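Local coordinates for protein meta cleavage compound hydrolase (PDB 1J1I) that hydrolyses a carbon-carbon bond of the ring-cleavage product of carbazole, very probably yielding anthranilate, during breakdown of this aromatic pollutant, at residues 88-99 / 119-130; 137-145 / 211-219. All blocks are in the same frame, centred on the assembly; numbering follows the deposited sequence.

Contact 1: 88-99 / 119-130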
loop_
_atom_site.group_PDB
_atom_site.type_symbol
_atom_site.label_atom_id
_atom_site.label_comp_id
_atom_site.label_asym_id
_atom_site.label_seq_id
_atom_site.Cartn_x
_atom_site.Cartn_y
_atom_site.Cartn_z
ATOM N N GLN A 88 12.724 -7.864 -25.724
ATOM C CA GLN A 88 11.946 -7.026 -24.818
ATOM C C GLN A 88 11.609 -5.743 -25.569
ATOM O O GLN A 88 10.534 -5.173 -25.407
ATOM C CB GLN A 88 12.756 -6.720 -23.555
ATOM C CG GLN A 88 12.044 -5.828 -22.539
ATOM C CD GLN A 88 10.660 -6.333 -22.168
ATOM O OE1 GLN A 88 10.377 -7.530 -22.239
ATOM N NE2 GLN A 88 9.794 -5.418 -21.751
ATOM N N ASP A 89 12.532 -5.308 -26.420
ATOM C CA ASP A 89 12.329 -4.105 -27.214
ATOM C C ASP A 89 11.082 -4.264 -28.091
ATOM O O ASP A 89 10.295 -3.327 -28.248
ATOM C CB ASP A 89 13.553 -3.863 -28.093
ATOM C CG ASP A 89 14.853 -3.926 -27.310
ATOM O OD1 ASP A 89 15.115 -4.959 -26.637
ATOM O OD2 ASP A 89 15.615 -2.938 -27.374
ATOM N N ARG A 90 10.904 -5.458 -28.646
ATOM C CA ARG A 90 9.764 -5.746 -29.513
ATOM C C ARG A 90 8.438 -5.728 -28.744
ATOM O O ARG A 90 7.421 -5.263 -29.263
ATOM C CB ARG A 90 9.968 -7.101 -30.200
ATOM C CG ARG A 90 9.264 -7.241 -31.536
ATOM C CD ARG A 90 9.606 -6.083 -32.467
ATOM N NE ARG A 90 9.151 -6.326 -33.831
ATOM C CZ ARG A 90 9.730 -7.183 -34.666
ATOM N NH1 ARG A 90 10.792 -7.878 -34.276
ATOM N NH2 ARG A 90 9.248 -7.348 -35.889
ATOM N N ARG A 91 8.439 -6.229 -27.510
ATOM C CA ARG A 91 7.218 -6.213 -26.707
ATOM C C ARG A 91 6.860 -4.776 -26.323
ATOM O O ARG A 91 5.684 -4.408 -26.286
ATOM C CB ARG A 91 7.378 -7.063 -25.440
ATOM C CG ARG A 91 7.188 -8.564 -25.647
ATOM C CD ARG A 91 7.305 -9.321 -24.320
ATOM N NE ARG A 91 8.676 -9.304 -23.814
ATOM C CZ ARG A 91 9.640 -10.116 -24.237
ATOM N NH1 ARG A 91 9.384 -11.021 -25.173
ATOM N NH2 ARG A 91 10.865 -10.015 -23.738
ATOM N N ILE A 92 7.873 -3.968 -26.035
ATOM C CA ILE A 92 7.636 -2.571 -25.679
ATOM C C ILE A 92 7.008 -1.846 -26.869
ATOM O O ILE A 92 6.007 -1.137 -26.721
ATOM C CB ILE A 92 8.952 -1.864 -25.280
ATOM C CG1 ILE A 92 9.459 -2.442 -23.951
ATOM C CG2 ILE A 92 8.725 -0.350 -25.166
ATOM C CD1 ILE A 92 10.845 -1.969 -23.556
ATOM N N ARG A 93 7.596 -2.035 -28.048
ATOM C CA ARG A 93 7.083 -1.401 -29.259
ATOM C C ARG A 93 5.651 -1.848 -29.513
ATOM O O ARG A 93 4.798 -1.045 -29.899
ATOM C CB ARG A 93 7.940 -1.771 -30.473
ATOM C CG ARG A 93 7.488 -1.095 -31.765
ATOM C CD ARG A 93 8.032 -1.818 -32.987
ATOM N NE ARG A 93 9.483 -1.977 -32.934
ATOM C CZ ARG A 93 10.191 -2.677 -33.815
ATOM N NH1 ARG A 93 11.508 -2.768 -33.687
ATOM N NH2 ARG A 93 9.581 -3.289 -34.824
ATOM N N HIS A 94 5.387 -3.135 -29.296
ATOM C CA HIS A 94 4.047 -3.660 -29.512
ATOM C C HIS A 94 3.029 -2.957 -28.622
ATOM O O HIS A 94 1.973 -2.538 -29.094
ATOM C CB HIS A 94 3.992 -5.170 -29.250
ATOM C CG HIS A 94 2.601 -5.724 -29.258
ATOM N ND1 HIS A 94 1.998 -6.241 -28.132
ATOM C CD2 HIS A 94 1.679 -5.809 -30.248
ATOM C CE1 HIS A 94 0.768 -6.620 -28.425
ATOM N NE2 HIS A 94 0.548 -6.369 -29.705
ATOM N N LEU A 95 3.343 -2.833 -27.335
ATOM C CA LEU A 95 2.435 -2.174 -26.405
ATOM C C LEU A 95 2.224 -0.727 -26.849
ATOM O O LEU A 95 1.109 -0.203 -26.786
ATOM C CB LEU A 95 2.996 -2.232 -24.981
ATOM C CG LEU A 95 2.222 -1.492 -23.883
ATOM C CD1 LEU A 95 0.767 -1.955 -23.876
ATOM C CD2 LEU A 95 2.873 -1.768 -22.522
ATOM N N HIS A 96 3.295 -0.088 -27.305
ATOM C CA HIS A 96 3.212 1.286 -27.791
ATOM C C HIS A 96 2.230 1.361 -28.960
ATOM O O HIS A 96 1.356 2.230 -28.995
ATOM C CB HIS A 96 4.602 1.772 -28.232
ATOM C CG HIS A 96 4.574 2.957 -29.153
ATOM N ND1 HIS A 96 4.306 2.844 -30.500
ATOM C CD2 HIS A 96 4.785 4.275 -28.921
ATOM C CE1 HIS A 96 4.359 4.042 -31.060
ATOM N NE2 HIS A 96 4.647 4.927 -30.124
ATOM N N ASP A 97 2.377 0.439 -29.908
ATOM C CA ASP A 97 1.518 0.399 -31.085
ATOM C C ASP A 97 0.064 0.086 -30.720
ATOM O O ASP A 97 -0.862 0.655 -31.300
ATOM C CB ASP A 97 2.050 -0.628 -32.103
ATOM C CG ASP A 97 3.428 -0.256 -32.657
ATOM O OD1 ASP A 97 3.863 0.898 -32.483
ATOM O OD2 ASP A 97 4.079 -1.115 -33.285
ATOM N N PHE A 98 -0.141 -0.806 -29.754
ATOM C CA PHE A 98 -1.492 -1.150 -29.324
ATOM C C PHE A 98 -2.175 0.086 -28.746
ATOM O O PHE A 98 -3.313 0.393 -29.088
ATOM C CB PHE A 98 -1.460 -2.258 -28.270
ATOM C CG PHE A 98 -2.810 -2.577 -27.680
ATOM C CD1 PHE A 98 -3.162 -2.100 -26.422
ATOM C CD2 PHE A 98 -3.729 -3.354 -28.385
ATOM C CE1 PHE A 98 -4.410 -2.390 -25.862
ATOM C CE2 PHE A 98 -4.984 -3.652 -27.840
ATOM C CZ PHE A 98 -5.325 -3.168 -26.570
ATOM N N ILE A 99 -1.472 0.791 -27.867
ATOM C CA ILE A 99 -2.027 1.996 -27.266
ATOM C C ILE A 99 -2.437 2.994 -28.350
ATOM O O ILE A 99 -3.556 3.507 -28.337
ATOM C CB ILE A 99 -1.012 2.639 -26.293
ATOM C CG1 ILE A 99 -0.859 1.739 -25.059
ATOM C CG2 ILE A 99 -1.479 4.020 -25.870
ATOM C CD1 ILE A 99 0.256 2.149 -24.129
ATOM N N THR A 119 7.309 -4.692 -19.363
ATOM C CA THR A 119 6.917 -4.083 -20.626
ATOM C C THR A 119 6.213 -2.742 -20.399
ATOM O O THR A 119 6.431 -1.790 -21.146
ATOM C CB THR A 119 6.029 -5.051 -21.448
ATOM O OG1 THR A 119 6.752 -6.271 -21.680
ATOM C CG2 THR A 119 5.670 -4.438 -22.800
ATOM N N GLY A 120 5.382 -2.666 -19.364
ATOM C CA GLY A 120 4.704 -1.420 -19.052
ATOM C C GLY A 120 5.735 -0.390 -18.610
ATOM O O GLY A 120 5.644 0.804 -18.941
ATOM N N LEU A 121 6.730 -0.859 -17.864
ATOM C CA LEU A 121 7.799 0.004 -17.374
ATOM C C LEU A 121 8.572 0.566 -18.565
ATOM O O LEU A 121 8.889 1.755 -18.606
ATOM C CB LEU A 121 8.736 -0.792 -16.451
ATOM C CG LEU A 121 9.749 -0.007 -15.601
ATOM C CD1 LEU A 121 10.290 -0.899 -14.491
ATOM C CD2 LEU A 121 10.887 0.512 -16.469
ATOM N N GLY A 122 8.860 -0.293 -19.538
ATOM C CA GLY A 122 9.581 0.140 -20.722
ATOM C C GLY A 122 8.845 1.244 -21.464
ATOM O O GLY A 122 9.447 2.246 -21.868
ATOM N N VAL A 123 7.542 1.066 -21.649
ATOM C CA VAL A 123 6.726 2.066 -22.335
ATOM C C VAL A 123 6.682 3.357 -21.508
ATOM O O VAL A 123 6.653 4.461 -22.054
ATOM C CB VAL A 123 5.276 1.550 -22.561
ATOM C CG1 VAL A 123 4.371 2.696 -22.993
ATOM C CG2 VAL A 123 5.276 0.459 -23.636
ATOM N N SER A 124 6.687 3.212 -20.187
ATOM C CA SER A 124 6.650 4.372 -19.303
ATOM C C SER A 124 7.918 5.212 -19.368
ATOM O O SER A 124 7.920 6.370 -18.946
ATOM C CB SER A 124 6.381 3.931 -17.865
ATOM O OG SER A 124 5.078 3.379 -17.770
ATOM N N VAL A 125 9.002 4.636 -19.887
ATOM C CA VAL A 125 10.243 5.385 -20.017
ATOM C C VAL A 125 10.420 5.903 -21.450
ATOM O O VAL A 125 10.754 7.073 -21.656
ATOM C CB VAL A 125 11.470 4.534 -19.628
ATOM C CG1 VAL A 125 12.767 5.285 -19.992
ATOM C CG2 VAL A 125 11.434 4.241 -18.126
ATOM N N LEU A 126 10.195 5.034 -22.433
ATOM C CA LEU A 126 10.338 5.408 -23.841
ATOM C C LEU A 126 9.187 6.232 -24.413
ATOM O O LEU A 126 9.396 7.041 -25.319
ATOM C CB LEU A 126 10.507 4.163 -24.718
ATOM C CG LEU A 126 11.879 3.490 -24.823
ATOM C CD1 LEU A 126 12.299 2.936 -23.491
ATOM C CD2 LEU A 126 11.805 2.374 -25.857
ATOM N N HIS A 127 7.978 6.028 -23.902
ATOM C CA HIS A 127 6.818 6.746 -24.427
ATOM C C HIS A 127 5.884 7.226 -23.322
ATOM O O HIS A 127 4.673 6.992 -23.383
ATOM C CB HIS A 127 6.041 5.825 -25.369
ATOM C CG HIS A 127 6.906 5.064 -26.325
ATOM N ND1 HIS A 127 7.597 5.672 -27.351
ATOM C CD2 HIS A 127 7.201 3.744 -26.402
ATOM C CE1 HIS A 127 8.278 4.759 -28.020
ATOM N NE2 HIS A 127 8.056 3.581 -27.464
ATOM N N SER A 128 6.437 7.915 -22.329
ATOM C CA SER A 128 5.645 8.382 -21.196
ATOM C C SER A 128 4.527 9.361 -21.525
ATOM O O SER A 128 3.610 9.530 -20.727
ATOM C CB SER A 128 6.557 8.986 -20.119
ATOM O OG SER A 128 7.157 10.188 -20.557
ATOM N N GLU A 129 4.586 10.004 -22.688
ATOM C CA GLU A 129 3.531 10.943 -23.052
ATOM C C GLU A 129 2.196 10.217 -23.255
ATOM O O GLU A 129 1.139 10.842 -23.326
ATOM C CB GLU A 129 3.908 11.731 -24.315
ATOM C CG GLU A 129 3.904 10.950 -25.623
ATOM C CD GLU A 129 5.139 10.085 -25.827
ATOM O OE1 GLU A 129 6.069 10.140 -24.991
ATOM O OE2 GLU A 129 5.178 9.349 -26.836
ATOM N N LEU A 130 2.251 8.893 -23.340
ATOM C CA LEU A 130 1.056 8.077 -23.520
ATOM C C LEU A 130 0.545 7.550 -22.182
ATOM O O LEU A 130 -0.591 7.084 -22.083
ATOM C CB LEU A 130 1.372 6.859 -24.389
ATOM C CG LEU A 130 1.935 7.054 -25.794
ATOM C CD1 LEU A 130 2.277 5.688 -26.383
ATOM C CD2 LEU A 130 0.914 7.786 -26.654
#

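Contact 2: 137-145 / 211-219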
loop_
_atom_site.group_PDB
_atom_site.type_symbol
_atom_site.label_atom_id
_atom_site.label_comp_id
_atom_site.label_asym_id
_atom_site.label_seq_id
_atom_site.Cartn_x
_atom_site.Cartn_y
_atom_site.Cartn_z
ATOM N N MET A 137 3.531 -5.075 -10.597
ATOM C CA MET A 137 3.143 -6.131 -9.673
ATOM C C MET A 137 4.055 -7.334 -9.851
ATOM O O MET A 137 3.958 -8.046 -10.853
ATOM C CB MET A 137 1.687 -6.510 -9.958
ATOM C CG MET A 137 1.051 -7.455 -8.963
ATOM S SD MET A 137 0.089 -8.725 -9.787
ATOM C CE MET A 137 -0.881 -7.762 -10.988
ATOM N N GLY A 138 4.937 -7.561 -8.879
ATOM C CA GLY A 138 5.867 -8.674 -8.972
ATOM C C GLY A 138 6.576 -8.541 -10.303
ATOM O O GLY A 138 6.985 -9.527 -10.926
ATOM N N SER A 139 6.727 -7.292 -10.726
ATOM C CA SER A 139 7.343 -6.961 -12.002
ATOM C C SER A 139 8.794 -7.351 -12.213
ATOM O O SER A 139 9.637 -7.220 -11.325
ATOM C CB SER A 139 7.214 -5.461 -12.270
ATOM O OG SER A 139 7.854 -5.116 -13.488
ATOM N N ALA A 140 9.072 -7.827 -13.420
ATOM C CA ALA A 140 10.415 -8.184 -13.815
ATOM C C ALA A 140 11.095 -6.845 -14.128
ATOM O O ALA A 140 10.423 -5.814 -14.231
ATOM C CB ALA A 140 10.371 -9.063 -15.059
ATOM N N GLY A 141 12.417 -6.855 -14.273
ATOM C CA GLY A 141 13.128 -5.628 -14.587
ATOM C C GLY A 141 14.399 -5.459 -13.784
ATOM O O GLY A 141 15.380 -4.878 -14.256
ATOM N N LEU A 142 14.378 -5.963 -12.556
ATOM C CA LEU A 142 15.544 -5.876 -11.699
ATOM C C LEU A 142 16.133 -7.257 -11.479
ATOM O O LEU A 142 15.412 -8.222 -11.240
ATOM C CB LEU A 142 15.188 -5.263 -10.335
ATOM C CG LEU A 142 15.149 -3.733 -10.242
ATOM C CD1 LEU A 142 14.593 -3.283 -8.890
ATOM C CD2 LEU A 142 16.555 -3.205 -10.445
ATOM N N VAL A 143 17.454 -7.316 -11.563
ATOM C CA VAL A 143 18.177 -8.546 -11.352
ATOM C C VAL A 143 18.328 -8.840 -9.876
ATOM O O VAL A 143 18.696 -9.960 -9.511
ATOM C CB VAL A 143 19.617 -8.485 -11.931
ATOM C CG1 VAL A 143 20.351 -9.816 -11.675
ATOM C CG2 VAL A 143 19.621 -8.160 -13.399
ATOM N N VAL A 144 18.052 -7.841 -9.037
ATOM C CA VAL A 144 18.226 -7.985 -7.576
ATOM C C VAL A 144 18.655 -9.346 -7.026
ATOM O O VAL A 144 17.859 -10.290 -6.830
ATOM C CB VAL A 144 17.001 -7.554 -6.806
ATOM C CG1 VAL A 144 16.000 -8.713 -6.661
ATOM C CG2 VAL A 144 17.490 -7.043 -5.445
ATOM N N GLU A 145 19.944 -9.362 -6.729
ATOM C CA GLU A 145 20.727 -10.475 -6.257
ATOM C C GLU A 145 21.818 -10.027 -7.229
ATOM O O GLU A 145 21.434 -9.175 -8.076
ATOM C CB GLU A 145 20.121 -11.835 -6.718
ATOM C CG GLU A 145 19.491 -12.736 -5.623
ATOM C CD GLU A 145 18.575 -13.838 -6.195
ATOM O OE1 GLU A 145 18.923 -14.517 -7.208
ATOM O OE2 GLU A 145 17.490 -14.048 -5.603
ATOM N N LEU A 211 15.527 -11.226 -17.902
ATOM C CA LEU A 211 14.774 -10.074 -18.394
ATOM C C LEU A 211 14.984 -8.954 -17.384
ATOM O O LEU A 211 14.389 -8.963 -16.309
ATOM C CB LEU A 211 13.285 -10.424 -18.475
ATOM C CG LEU A 211 12.345 -9.565 -19.331
ATOM C CD1 LEU A 211 10.911 -9.972 -19.018
ATOM C CD2 LEU A 211 12.544 -8.086 -19.056
ATOM N N PHE A 212 15.818 -7.980 -17.722
ATOM C CA PHE A 212 16.089 -6.905 -16.779
ATOM C C PHE A 212 16.491 -5.595 -17.445
ATOM O O PHE A 212 16.755 -5.539 -18.642
ATOM C CB PHE A 212 17.216 -7.342 -15.838
ATOM C CG PHE A 212 18.530 -7.538 -16.536
ATOM C CD1 PHE A 212 19.337 -6.447 -16.852
ATOM C CD2 PHE A 212 18.940 -8.808 -16.931
ATOM C CE1 PHE A 212 20.531 -6.616 -17.553
ATOM C CE2 PHE A 212 20.133 -8.989 -17.633
ATOM C CZ PHE A 212 20.930 -7.888 -17.944
ATOM N N TYR A 213 16.538 -4.548 -16.632
ATOM C CA TYR A 213 16.944 -3.223 -17.068
ATOM C C TYR A 213 17.998 -2.781 -16.069
ATOM O O TYR A 213 18.042 -3.276 -14.941
ATOM C CB TYR A 213 15.782 -2.234 -16.998
ATOM C CG TYR A 213 14.600 -2.563 -17.875
ATOM C CD1 TYR A 213 13.327 -2.705 -17.324
ATOM C CD2 TYR A 213 14.742 -2.696 -19.258
ATOM C CE1 TYR A 213 12.219 -2.966 -18.123
ATOM C CE2 TYR A 213 13.636 -2.955 -20.069
ATOM C CZ TYR A 213 12.378 -3.087 -19.492
ATOM O OH TYR A 213 11.275 -3.320 -20.277
ATOM N N ASP A 214 18.857 -1.859 -16.478
ATOM C CA ASP A 214 19.858 -1.361 -15.558
ATOM C C ASP A 214 19.088 -0.484 -14.578
ATOM O O ASP A 214 18.077 0.118 -14.937
ATOM C CB ASP A 214 20.883 -0.494 -16.281
ATOM C CG ASP A 214 22.045 -0.120 -15.390
ATOM O OD1 ASP A 214 23.027 -0.890 -15.354
ATOM O OD2 ASP A 214 21.969 0.927 -14.711
ATOM N N PRO A 215 19.541 -0.412 -13.324
ATOM C CA PRO A 215 18.812 0.436 -12.379
ATOM C C PRO A 215 18.676 1.871 -12.906
ATOM O O PRO A 215 17.714 2.572 -12.587
ATOM C CB PRO A 215 19.667 0.347 -11.123
ATOM C CG PRO A 215 20.143 -1.082 -11.172
ATOM C CD PRO A 215 20.551 -1.232 -12.629
ATOM N N GLU A 216 19.635 2.300 -13.724
ATOM C CA GLU A 216 19.604 3.647 -14.284
ATOM C C GLU A 216 18.391 3.871 -15.180
ATOM O O GLU A 216 17.851 4.978 -15.235
ATOM C CB GLU A 216 20.888 3.934 -15.063
ATOM C CG GLU A 216 22.096 4.159 -14.168
ATOM C CD GLU A 216 21.852 5.254 -13.151
ATOM O OE1 GLU A 216 21.669 6.420 -13.561
ATOM O OE2 GLU A 216 21.834 4.949 -11.941
ATOM N N PHE A 217 17.973 2.820 -15.879
ATOM C CA PHE A 217 16.811 2.893 -16.759
ATOM C C PHE A 217 15.557 3.030 -15.898
ATOM O O PHE A 217 14.675 3.841 -16.181
ATOM C CB PHE A 217 16.709 1.618 -17.604
ATOM C CG PHE A 217 15.573 1.623 -18.591
ATOM C CD1 PHE A 217 15.681 2.324 -19.795
ATOM C CD2 PHE A 217 14.404 0.906 -18.336
ATOM C CE1 PHE A 217 14.645 2.305 -20.734
ATOM C CE2 PHE A 217 13.363 0.880 -19.269
ATOM C CZ PHE A 217 13.486 1.581 -20.472
ATOM N N ILE A 218 15.492 2.225 -14.842
ATOM C CA ILE A 218 14.354 2.235 -13.927
ATOM C C ILE A 218 14.178 3.599 -13.243
ATOM O O ILE A 218 13.057 4.034 -12.972
ATOM C CB ILE A 218 14.522 1.098 -12.878
ATOM C CG1 ILE A 218 14.528 -0.246 -13.610
ATOM C CG2 ILE A 218 13.405 1.147 -11.832
ATOM C CD1 ILE A 218 14.815 -1.440 -12.737
ATOM N N ARG A 219 15.289 4.279 -12.995
ATOM C CA ARG A 219 15.270 5.588 -12.353
ATOM C C ARG A 219 14.627 6.642 -13.264
ATOM O O ARG A 219 14.318 7.749 -12.820
ATOM C CB ARG A 219 16.702 6.003 -12.000
ATOM C CG ARG A 219 16.813 6.968 -10.831
ATOM C CD ARG A 219 18.252 7.418 -10.635
ATOM N NE ARG A 219 19.140 6.343 -10.195
ATOM C CZ ARG A 219 19.167 5.845 -8.961
ATOM N NH1 ARG A 219 18.351 6.319 -8.024
ATOM N NH2 ARG A 219 20.024 4.880 -8.657
HETATM O O HOH W 1 13.700 -9.197 -13.616
HETATM O O HOH W 2 18.799 -5.047 -13.000
#

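Contact 1: 88-99 / 119-130
The first torsion of T119 (chi1 -58°) sets its hydroxyl beside its own backbone N and swings the methyl CG2 to the far side, so that one small side chain serves two neighbours: OG1 meets Q88, while CG2 lies 3.5 Å from R91 O. Q88 extends from its backbone and then bends at chi2, bringing NE2 within 3.2 Å of T119 OG1, which lies close to the amide plane. A threonine suits this place because its hydroxyl both accepts from Q88 and donates to M115 O one turn back in its own helix. The other end of the Q88 amide is held too: R91 grips OE1 side-on with NE and NH2, each 2.9 Å from that oxygen, which limits rotation of the amide.

The axes of 88-99 and 119-126 come within 8.7 Å and cross at 70°, and the two helices interlock as knobs into holes. I92 fits among T119, G122, V123 and L126; its CD1 comes 3.8 Å from G122 CA, an approach possible because glycine carries no side chain there. V123 returns the favour between I92, L95, H96 and I99, its CG2 tightly packed 3.5 Å from L95 CD2. In this alpha/beta-hydrolase fold, helix 114-126 begins at S114, very probably the nucleophile, so the interlocking joins it to helix 88-101 beside the central sheet.

H127, the first residue past the end of helix 114-126, receives the edge of H96 on one ring face, the planes 51° apart. H96 CD2 stands over the centre of that ring, 3.4 Å from H127 CG, and L126 CB backs the opposite face. On the far side of the H96 ring, ND1 donates to D97 OD1, steadying its rotation. L130 CD1 completes this end, touching both H96 CD2 and the branched I99 at CG2.

Contact 2: 137-145 / 211-219
Y213 N donates to G141 O across 2.7 Å in a nearly straight bond (163°), the direct polar link of an isolated beta bridge between G141 and F212. Glycine fits the bridge well: its positive phi (137°) would press a beta carbon against the preceding carbonyl. Two waters extend the pairing. One accepts from G141 N at 2.8 Å and lies an equal 2.8 Å from L211 O, taking the place of a direct backbone bond; the other accepts from V143 N and donates to Y213 O.

Apolar groups flank this backbone seam. I218 CD1 is tightly packed, 3.4 Å from both CG and CD2 of L142, and the same leucine reaches the P215 ring with CD2. On the outer side, the F212 ring, its CG held between the backbone N and carbonyl carbon (chi1 65°), lies alongside V143 and takes the methyl CG2 over one face, 3.4 Å from F212 CG. A140 CB meets L211 CD1 more loosely.

D214 then caps helix 215-218, its OD2 accepting from E216 N at 2.9 Å, and P215 suits the first turn because it has no N-H to satisfy. The loop after strand 131-137 and the chain returning before strand 225-230 thus meet at the neck of the helical lid inserted into the alpha/beta-hydrolase core. The A140 side chain is about 5 Å from that of S114, the likely nucleophile. One direct bond and two water bridges join the backbones beneath the apolar packing; the waters satisfy the N-H groups of G141 and V143, so the loops are linked partly through solvent.

How the contacts relate
The two contacts come in series along the chain, contact 1 closing before contact 2 opens, with centres about 15 Å apart. Both belong to the alpha/beta-hydrolase domain. Helix 114-126, second partner of contact 1, leads through strand 131-137 into the first segment of contact 2; the helices of 160-208 follow before the chain returns at 211-219. The contacts also touch directly: Q88 NE2 probably hydrogen-bonds to Y213 OH, which bonds to A118 O as well, and F217 packs on V125 and L126. Helix packing beside the sheet is therefore connected to the base of the lid, and S114, the likely nucleophile, begins the helix that contributes to contact 1 and that contact 2 packs against.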